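Long-range contacts in positive phenol-degradative gene regulator (Ralstonia sp. E2, PDB 5FRV), which probably activates transcription of phenol-degradation genes as an ATP- and DNA-binding regulator, the present chain being its N-terminal, probably phenol-sensing part with bound p-cresol and zinc: residues Thr111-Asp116 / His125-Trp130; Ile170-Leu175 / Cys185-Lys190. One frame throughout, in Å; residues are numbered along the deposited sequence.

How the contacts relate
Both contacts are antiparallel hairpin pairings in one four-stranded sheet, whose order is 109-118, 123-131, 185-191, 170-176. Contact 1 joins the outer strand 109-118 to 123-131 and lies largely at the surface; contact 2 joins 185-191 to the other outer strand, 170-176, and is partly buried. Their inner strands are neighbours, joined by backbone bonds such as Gly126 O with Gly189 N (2.8 Å) and by Trp130 packing on Ile187. The chemistry differs too: contact 1 carries a beta bulge and offers Phe128 and Trp130 to p-cresol, whereas contact 2 ends at a zinc ion held by Glu174 and Cys185. Tyr172 and Ile187 of contact 2 also touch the ligand.

Contact 1 of 2, residues Thr111-Asp116 / His125-Trp130. With PCR (p-cresol), chain D.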
ATOM      1  N   THR A 111     -13.616  11.480  11.673  1.00 38.50           N
ATOM      2  CA  THR A 111     -14.609  11.813  12.690  1.00 38.69           C
ATOM      3  C   THR A 111     -15.996  11.928  12.072  1.00 37.63           C
ATOM      4  O   THR A 111     -16.243  12.823  11.254  1.00 37.97           O
ATOM      5  CB  THR A 111     -14.261  13.124  13.408  1.00 41.46           C
ATOM      6  OG1 THR A 111     -12.918  13.044  13.898  1.00 37.46           O
ATOM      7  CG2 THR A 111     -15.219  13.367  14.576  1.00 40.24           C
ATOM      8  N   PRO A 112     -16.904  11.012  12.449  1.00 37.16           N
ATOM      9  CA  PRO A 112     -18.295  11.082  12.003  1.00 40.04           C
ATOM     10  C   PRO A 112     -18.922  12.387  12.481  1.00 40.58           C
ATOM     11  O   PRO A 112     -18.772  12.729  13.656  1.00 42.72           O
ATOM     12  CB  PRO A 112     -18.950   9.870  12.677  1.00 41.10           C
ATOM     13  CG  PRO A 112     -17.815   8.955  13.028  1.00 40.62           C
ATOM     14  CD  PRO A 112     -16.675   9.875  13.357  1.00 41.79           C
ATOM     15  N   LEU A 113     -19.566  13.125  11.587  1.00 39.95           N
ATOM     16  CA  LEU A 113     -20.214  14.386  11.975  1.00 46.43           C
ATOM     17  C   LEU A 113     -21.657  14.130  12.387  1.00 49.22           C
ATOM     18  O   LEU A 113     -22.035  14.273  13.555  1.00 50.71           O
ATOM     19  CB  LEU A 113     -20.185  15.409  10.829  1.00 42.63           C
ATOM     20  CG  LEU A 113     -18.860  16.052  10.419  1.00 44.12           C
ATOM     21  CD1 LEU A 113     -18.990  16.677   9.034  1.00 44.17           C
ATOM     22  CD2 LEU A 113     -18.405  17.088  11.428  1.00 37.76           C
ATOM     23  N   THR A 114     -22.464  13.764  11.401  1.00 46.16           N
ATOM     24  CA  THR A 114     -23.840  13.377  11.637  1.00 45.91           C
ATOM     25  C   THR A 114     -24.132  12.184  10.735  1.00 43.58           C
ATOM     26  O   THR A 114     -23.831  12.213   9.547  1.00 46.23           O
ATOM     27  CB  THR A 114     -24.827  14.534  11.346  1.00 54.39           C
ATOM     28  OG1 THR A 114     -24.722  14.925   9.971  1.00 57.31           O
ATOM     29  CG2 THR A 114     -24.527  15.750  12.233  1.00 49.47           C
ATOM     30  N   VAL A 115     -24.688  11.121  11.294  1.00 43.40           N
ATOM     31  CA  VAL A 115     -24.974   9.943  10.488  1.00 43.61           C
ATOM     32  C   VAL A 115     -26.386   9.418  10.702  1.00 46.33           C
ATOM     33  O   VAL A 115     -26.776   9.072  11.818  1.00 48.02           O
ATOM     34  CB  VAL A 115     -23.984   8.799  10.781  1.00 45.48           C
ATOM     35  CG1 VAL A 115     -24.398   7.541  10.020  1.00 42.90           C
ATOM     36  CG2 VAL A 115     -22.558   9.212  10.433  1.00 39.59           C
ATOM     37  N   ASP A 116     -27.134   9.352   9.604  1.00 44.63           N
ATOM     38  CA  ASP A 116     -28.471   8.779   9.574  1.00 41.62           C
ATOM     39  C   ASP A 116     -28.416   7.476   8.750  1.00 41.68           C
ATOM     40  O   ASP A 116     -28.156   7.507   7.549  1.00 41.42           O
ATOM     41  CB  ASP A 116     -29.444   9.810   8.978  1.00 47.36           C
ATOM     42  CG  ASP A 116     -30.895   9.366   9.005  1.00 50.85           C
ATOM     43  OD1 ASP A 116     -31.180   8.233   9.467  1.00 51.40           O
ATOM     44  OD2 ASP A 116     -31.757  10.170   8.547  1.00 49.29           O
ATOM     45  N   HIS A 125     -27.676   8.799   5.203  1.00 31.70           N
ATOM     46  CA  HIS A 125     -27.153  10.131   5.019  1.00 34.70           C
ATOM     47  C   HIS A 125     -26.015  10.330   5.983  1.00 31.31           C
ATOM     48  O   HIS A 125     -26.218  10.261   7.193  1.00 38.34           O
ATOM     49  CB  HIS A 125     -28.236  11.180   5.241  1.00 38.15           C
ATOM     50  CG  HIS A 125     -27.800  12.551   4.857  1.00 33.03           C
ATOM     51  ND1 HIS A 125     -28.029  13.074   3.603  1.00 34.28           N
ATOM     52  CD2 HIS A 125     -27.097  13.484   5.539  1.00 30.81           C
ATOM     53  CE1 HIS A 125     -27.505  14.286   3.538  1.00 34.89           C
ATOM     54  NE2 HIS A 125     -26.941  14.561   4.702  1.00 36.58           N
ATOM     55  N   GLY A 126     -24.814  10.550   5.461  1.00 32.01           N
ATOM     56  CA  GLY A 126     -23.646  10.624   6.323  1.00 27.76           C
ATOM     57  C   GLY A 126     -22.620  11.674   5.944  1.00 33.89           C
ATOM     58  O   GLY A 126     -22.302  11.849   4.767  1.00 34.60           O
ATOM     59  N   GLU A 127     -22.112  12.367   6.966  1.00 36.77           N
ATOM     60  CA  GLU A 127     -21.139  13.450   6.825  1.00 37.09           C
ATOM     61  C   GLU A 127     -19.982  13.142   7.750  1.00 32.20           C
ATOM     62  O   GLU A 127     -20.197  12.753   8.897  1.00 33.37           O
ATOM     63  CB  GLU A 127     -21.735  14.821   7.194  1.00 43.89           C
ATOM     64  CG  GLU A 127     -22.887  15.319   6.315  1.00 46.67           C
ATOM     65  CD  GLU A 127     -23.405  16.705   6.745  1.00 57.94           C
ATOM     66  OE1 GLU A 127     -22.924  17.231   7.780  1.00 57.95           O
ATOM     67  OE2 GLU A 127     -24.299  17.257   6.052  1.00 53.81           O
ATOM     68  N   PHE A 128     -18.760  13.320   7.263  1.00 33.03           N
ATOM     69  CA  PHE A 128     -17.572  12.983   8.050  1.00 32.98           C
ATOM     70  C   PHE A 128     -16.466  14.015   7.903  1.00 34.72           C
ATOM     71  O   PHE A 128     -16.298  14.610   6.831  1.00 32.19           O
ATOM     72  CB  PHE A 128     -17.008  11.611   7.642  1.00 32.58           C
ATOM     73  CG  PHE A 128     -18.018  10.496   7.697  1.00 29.14           C
ATOM     74  CD1 PHE A 128     -18.932  10.323   6.678  1.00 29.23           C
ATOM     75  CD2 PHE A 128     -18.033   9.612   8.758  1.00 31.50           C
ATOM     76  CE1 PHE A 128     -19.864   9.313   6.732  1.00 29.49           C
ATOM     77  CE2 PHE A 128     -18.965   8.595   8.812  1.00 27.80           C
ATOM     78  CZ  PHE A 128     -19.874   8.449   7.802  1.00 28.46           C
ATOM     79  N   LEU A 129     -15.706  14.186   8.989  1.00 36.38           N
ATOM     80  CA  LEU A 129     -14.467  14.960   9.003  1.00 33.74           C
ATOM     81  C   LEU A 129     -13.257  14.050   8.771  1.00 35.86           C
ATOM     82  O   LEU A 129     -13.167  12.953   9.342  1.00 33.61           O
ATOM     83  CB  LEU A 129     -14.303  15.692  10.332  1.00 36.01           C
ATOM     84  CG  LEU A 129     -13.018  16.516  10.486  1.00 43.96           C
ATOM     85  CD1 LEU A 129     -13.050  17.746   9.573  1.00 44.90           C
ATOM     86  CD2 LEU A 129     -12.774  16.928  11.935  1.00 47.37           C
ATOM     87  N   TRP A 130     -12.340  14.524   7.936  1.00 31.32           N
ATOM     88  CA  TRP A 130     -11.080  13.846   7.639  1.00 30.78           C
ATOM     89  C   TRP A 130      -9.878  14.692   8.059  1.00 35.67           C
ATOM     90  O   TRP A 130      -9.572  15.698   7.419  1.00 35.98           O
ATOM     91  CB  TRP A 130     -10.980  13.550   6.145  1.00 29.22           C
ATOM     92  CG  TRP A 130     -11.642  12.279   5.683  1.00 29.59           C
ATOM     93  CD1 TRP A 130     -12.159  11.287   6.461  1.00 28.78           C
ATOM     94  CD2 TRP A 130     -11.843  11.869   4.321  1.00 25.35           C
ATOM     95  NE1 TRP A 130     -12.671  10.280   5.666  1.00 28.70           N
ATOM     96  CE2 TRP A 130     -12.483  10.618   4.349  1.00 29.06           C
ATOM     97  CE3 TRP A 130     -11.523  12.431   3.082  1.00 24.80           C
ATOM     98  CZ2 TRP A 130     -12.813   9.928   3.189  1.00 23.00           C
ATOM     99  CZ3 TRP A 130     -11.880  11.752   1.926  1.00 23.32           C
ATOM    100  CH2 TRP A 130     -12.505  10.510   1.991  1.00 23.27           C
TER
HETATM  101  CB  PCR D1210     -18.239   5.066   6.289  1.00 26.72           C
HETATM  102  CG  PCR D1210     -16.862   5.686   6.176  1.00 27.73           C
HETATM  103  CD1 PCR D1210     -15.751   4.879   5.990  1.00 30.46           C
HETATM  104  CE1 PCR D1210     -14.496   5.453   5.902  1.00 25.14           C
HETATM  105  CD2 PCR D1210     -16.720   7.063   6.271  1.00 27.82           C
HETATM  106  CE2 PCR D1210     -15.473   7.638   6.186  1.00 26.90           C
HETATM  107  CZ  PCR D1210     -14.361   6.830   6.001  1.00 29.92           C
HETATM  108  OH  PCR D1210     -13.091   7.396   5.907  1.00 28.61           O
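With CG turned anti to its carbonyl carbon (chi1 -54°), Phe128 carries its ring onto the sheet face shared with Pro112 and Val115, whose side chains meet it. Val115 places CG2 anti to its own carbonyl carbon, and this methyl reaches Phe128 CZ at 3.8 Å, while Pro112 CB approaches Phe128 CD2 at 4.0 Å. One face of the ring receives p-cresol: PCR CD2 stands 3.6 Å above the ring plane, over its centre. Leu95 of helix 91-95 touches both Phe128 and Val115.

The pairing is an antiparallel hairpin interrupted by a classic beta bulge, at which Leu113 and Thr114 both face Glu127. Leu113 N donates to Glu127 O (2.8 Å), whereas Glu127 N gives a longer bond to Thr114 O (3.1 Å). At the bulge the backbone of Leu113 departs from the extended form (psi -69°) and its CB points toward the partner strand; Leu113 CD1 lies 3.8 Å from Glu127 CB, and the two side chains cross at about a right angle. Regular pairing flanks the bulge, with two backbone bonds each between Thr111 and Leu129 and between Asp116 and His125.

Trp130 leaves this interface for the ligand pocket. Its NE1 donates to the cresol oxygen, PCR OH, at 2.9 Å with a bent N-H...O angle of 145°; His102 ND1 is also hydrogen-bonded to that hydroxyl.

Contact 2 of 2, residues Ile170-Leu175 / Cys185-Lys190; sequences ILYREL and CRILGK. With ZN (zinc ion), chain C.
The carboxylate oxygen Glu174 OE2 and the sulfur Cys185 SG meet at one zinc ion, which lies 2.0 Å from Glu174 OE2 and 2.2 Å from Cys185 SG. Cys151 and Cys177 complete the four-ligand site, so the metal joins the two strands of this V4R-domain beta hairpin near the loop that links them. Glu174 reaches it with a chain extended beyond CG, and its CG rests 3.9 Å from Ile187 CG2 on the way.

Along the hairpin, Arg173 pairs with Leu188 and Leu171 with Lys190, each through two backbone bonds. Leu171 N approaches Lys190 O from above the carbonyl plane, 36° out of it, and this is the more bent bond of its pair. At the other end Leu175 N donates to Arg186 O at 2.7 Å. There the Leu175 side chain crosses that of Arg186, with CD1 against the guanidinium nitrogen NH1.

On the face shared by Tyr172, Glu174 and Ile187, the absence of a side chain at Gly189 leaves room for the Tyr172 ring to lie with one face on Gly189 CA. Tyr172 and Ile187 also touch the bound p-cresol, so these two side chains line part of the ligand pocket; the phenolic oxygen Tyr172 OH is hydrogen-bonded to Thr162 and Tyr124. Ile187 CD1 presses against the ring at Tyr172 CD2, 3.5 Å away. Over one face of the same ring, Gly189 CA makes a CH-pi contact 3.6 Å from the centroid of the Tyr172 ring, 15° off its normal.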
ATOM      1  N   ILE A 170     -23.995   3.647  -2.385  1.00 27.60           N
ATOM      2  CA  ILE A 170     -23.874   4.886  -1.645  1.00 27.28           C
ATOM      3  C   ILE A 170     -22.623   5.624  -2.129  1.00 35.21           C
ATOM      4  O   ILE A 170     -21.504   5.148  -1.895  1.00 29.09           O
ATOM      5  CB  ILE A 170     -23.767   4.608  -0.130  1.00 26.27           C
ATOM      6  CG1 ILE A 170     -24.942   3.750   0.371  1.00 28.84           C
ATOM      7  CG2 ILE A 170     -23.601   5.891   0.656  1.00 30.55           C
ATOM      8  CD1 ILE A 170     -26.326   4.278  -0.000  1.00 33.80           C
ATOM      9  N   LEU A 171     -22.795   6.752  -2.822  1.00 31.89           N
ATOM     10  CA  LEU A 171     -21.651   7.508  -3.319  1.00 35.86           C
ATOM     11  C   LEU A 171     -21.234   8.601  -2.356  1.00 32.95           C
ATOM     12  O   LEU A 171     -22.078   9.180  -1.670  1.00 31.55           O
ATOM     13  CB  LEU A 171     -21.965   8.124  -4.678  1.00 34.27           C
ATOM     14  CG  LEU A 171     -22.431   7.196  -5.791  1.00 31.48           C
ATOM     15  CD1 LEU A 171     -22.827   8.030  -6.986  1.00 34.28           C
ATOM     16  CD2 LEU A 171     -21.319   6.229  -6.180  1.00 36.29           C
ATOM     17  N   TYR A 172     -19.931   8.887  -2.309  1.00 31.41           N
ATOM     18  CA  TYR A 172     -19.402  10.021  -1.524  1.00 30.37           C
ATOM     19  C   TYR A 172     -18.704  11.063  -2.369  1.00 30.90           C
ATOM     20  O   TYR A 172     -18.165  10.776  -3.438  1.00 32.26           O
ATOM     21  CB  TYR A 172     -18.388   9.576  -0.464  1.00 26.21           C
ATOM     22  CG  TYR A 172     -18.961   8.834   0.707  1.00 28.25           C
ATOM     23  CD1 TYR A 172     -19.421   7.533   0.557  1.00 24.38           C
ATOM     24  CD2 TYR A 172     -18.999   9.407   1.966  1.00 24.39           C
ATOM     25  CE1 TYR A 172     -19.941   6.837   1.622  1.00 24.65           C
ATOM     26  CE2 TYR A 172     -19.494   8.708   3.041  1.00 27.86           C
ATOM     27  CZ  TYR A 172     -19.962   7.412   2.856  1.00 24.01           C
ATOM     28  OH  TYR A 172     -20.475   6.697   3.917  1.00 27.67           O
ATOM     29  N   ARG A 173     -18.692  12.284  -1.865  1.00 32.37           N
ATOM     30  CA  ARG A 173     -17.826  13.293  -2.452  1.00 37.12           C
ATOM     31  C   ARG A 173     -17.262  14.187  -1.373  1.00 31.35           C
ATOM     32  O   ARG A 173     -17.829  14.299  -0.284  1.00 34.11           O
ATOM     33  CB  ARG A 173     -18.564  14.091  -3.525  1.00 43.08           C
ATOM     34  CG  ARG A 173     -18.124  13.650  -4.925  1.00 48.50           C
ATOM     35  CD  ARG A 173     -19.264  13.616  -5.914  1.00 50.95           C
ATOM     36  NE  ARG A 173     -19.492  14.927  -6.511  1.00 62.26           N
ATOM     37  CZ  ARG A 173     -19.583  15.144  -7.819  1.00 65.16           C
ATOM     38  NH1 ARG A 173     -19.471  14.133  -8.672  1.00 61.05           N
ATOM     39  NH2 ARG A 173     -19.793  16.375  -8.276  1.00 71.90           N
ATOM     40  N   GLU A 174     -16.099  14.766  -1.656  1.00 33.76           N
ATOM     41  CA  GLU A 174     -15.452  15.682  -0.737  1.00 34.64           C
ATOM     42  C   GLU A 174     -15.968  17.079  -0.966  1.00 31.47           C
ATOM     43  O   GLU A 174     -15.842  17.586  -2.065  1.00 31.49           O
ATOM     44  CB  GLU A 174     -13.939  15.695  -0.937  1.00 34.80           C
ATOM     45  CG  GLU A 174     -13.209  14.445  -0.577  1.00 32.74           C
ATOM     46  CD  GLU A 174     -11.711  14.664  -0.693  1.00 29.11           C
ATOM     47  OE1 GLU A 174     -11.199  14.543  -1.818  1.00 30.52           O
ATOM     48  OE2 GLU A 174     -11.062  14.983   0.320  1.00 30.43           O
ATOM     49  N   LEU A 175     -16.517  17.699   0.069  1.00 34.94           N
ATOM     50  CA  LEU A 175     -17.031  19.062  -0.034  1.00 37.47           C
ATOM     51  C   LEU A 175     -15.911  20.083   0.187  1.00 39.55           C
ATOM     52  O   LEU A 175     -15.996  21.242  -0.250  1.00 40.53           O
ATOM     53  CB  LEU A 175     -18.157  19.275   0.973  1.00 38.64           C
ATOM     54  CG  LEU A 175     -19.271  18.230   0.894  1.00 36.62           C
ATOM     55  CD1 LEU A 175     -20.415  18.617   1.815  1.00 37.43           C
ATOM     56  CD2 LEU A 175     -19.748  18.040  -0.549  1.00 37.03           C
ATOM     57  N   CYS A 185     -10.228  17.746   5.299  1.00 44.58           N
ATOM     58  CA  CYS A 185     -11.169  17.275   4.288  1.00 39.54           C
ATOM     59  C   CYS A 185     -12.501  17.045   4.971  1.00 35.41           C
ATOM     60  O   CYS A 185     -12.559  16.888   6.186  1.00 39.37           O
ATOM     61  CB  CYS A 185     -10.687  15.982   3.604  1.00 38.76           C
ATOM     62  SG  CYS A 185      -9.048  16.026   2.823  1.00 37.41           S
ATOM     63  N   ARG A 186     -13.570  17.036   4.190  1.00 38.54           N
ATOM     64  CA  ARG A 186     -14.910  16.815   4.717  1.00 38.06           C
ATOM     65  C   ARG A 186     -15.786  16.245   3.615  1.00 36.16           C
ATOM     66  O   ARG A 186     -15.791  16.735   2.483  1.00 34.21           O
ATOM     67  CB  ARG A 186     -15.490  18.110   5.265  1.00 43.39           C
ATOM     68  CG  ARG A 186     -16.916  18.043   5.722  1.00 41.46           C
ATOM     69  CD  ARG A 186     -17.289  19.360   6.389  1.00 51.56           C
ATOM     70  NE  ARG A 186     -18.734  19.542   6.493  1.00 57.23           N
ATOM     71  CZ  ARG A 186     -19.482  20.070   5.529  1.00 57.26           C
ATOM     72  NH1 ARG A 186     -18.917  20.451   4.388  1.00 52.56           N
ATOM     73  NH2 ARG A 186     -20.794  20.209   5.702  1.00 58.72           N
ATOM     74  N   ILE A 187     -16.526  15.193   3.946  1.00 36.88           N
ATOM     75  CA  ILE A 187     -17.188  14.405   2.925  1.00 33.22           C
ATOM     76  C   ILE A 187     -18.685  14.201   3.207  1.00 29.31           C
ATOM     77  O   ILE A 187     -19.157  14.341   4.336  1.00 28.46           O
ATOM     78  CB  ILE A 187     -16.511  13.010   2.766  1.00 30.48           C
ATOM     79  CG1 ILE A 187     -16.945  12.071   3.900  1.00 28.22           C
ATOM     80  CG2 ILE A 187     -14.974  13.157   2.704  1.00 29.93           C
ATOM     81  CD1 ILE A 187     -16.314  10.678   3.856  1.00 28.62           C
ATOM     82  N   LEU A 188     -19.404  13.868   2.145  1.00 25.08           N
ATOM     83  CA  LEU A 188     -20.827  13.563   2.222  1.00 29.78           C
ATOM     84  C   LEU A 188     -21.159  12.325   1.417  1.00 30.39           C
ATOM     85  O   LEU A 188     -20.812  12.230   0.229  1.00 30.57           O
ATOM     86  CB  LEU A 188     -21.664  14.744   1.710  1.00 33.03           C
ATOM     87  CG  LEU A 188     -23.160  14.448   1.562  1.00 36.07           C
ATOM     88  CD1 LEU A 188     -23.774  14.198   2.931  1.00 34.04           C
ATOM     89  CD2 LEU A 188     -23.890  15.567   0.800  1.00 40.89           C
ATOM     90  N   GLY A 189     -21.851  11.378   2.047  1.00 30.39           N
ATOM     91  CA  GLY A 189     -22.321  10.210   1.329  1.00 26.61           C
ATOM     92  C   GLY A 189     -23.822  10.001   1.351  1.00 32.85           C
ATOM     93  O   GLY A 189     -24.462  10.096   2.403  1.00 33.39           O
ATOM     94  N   LYS A 190     -24.384   9.702   0.185  1.00 30.12           N
ATOM     95  CA  LYS A 190     -25.807   9.382   0.095  1.00 34.20           C
ATOM     96  C   LYS A 190     -26.091   8.503  -1.137  1.00 34.84           C
ATOM     97  O   LYS A 190     -25.227   8.368  -2.023  1.00 30.98           O
ATOM     98  CB  LYS A 190     -26.639  10.683   0.094  1.00 34.63           C
ATOM     99  CG  LYS A 190     -26.535  11.537  -1.139  1.00 36.29           C
ATOM    100  CD  LYS A 190     -26.990  12.954  -0.827  1.00 41.38           C
ATOM    101  CE  LYS A 190     -26.678  13.905  -1.962  1.00 43.14           C
ATOM    102  NZ  LYS A 190     -27.151  15.282  -1.676  1.00 43.01           N
TER
HETATM  103 ZN    ZN C1209      -9.161  15.413   0.719  1.00 33.12          ZN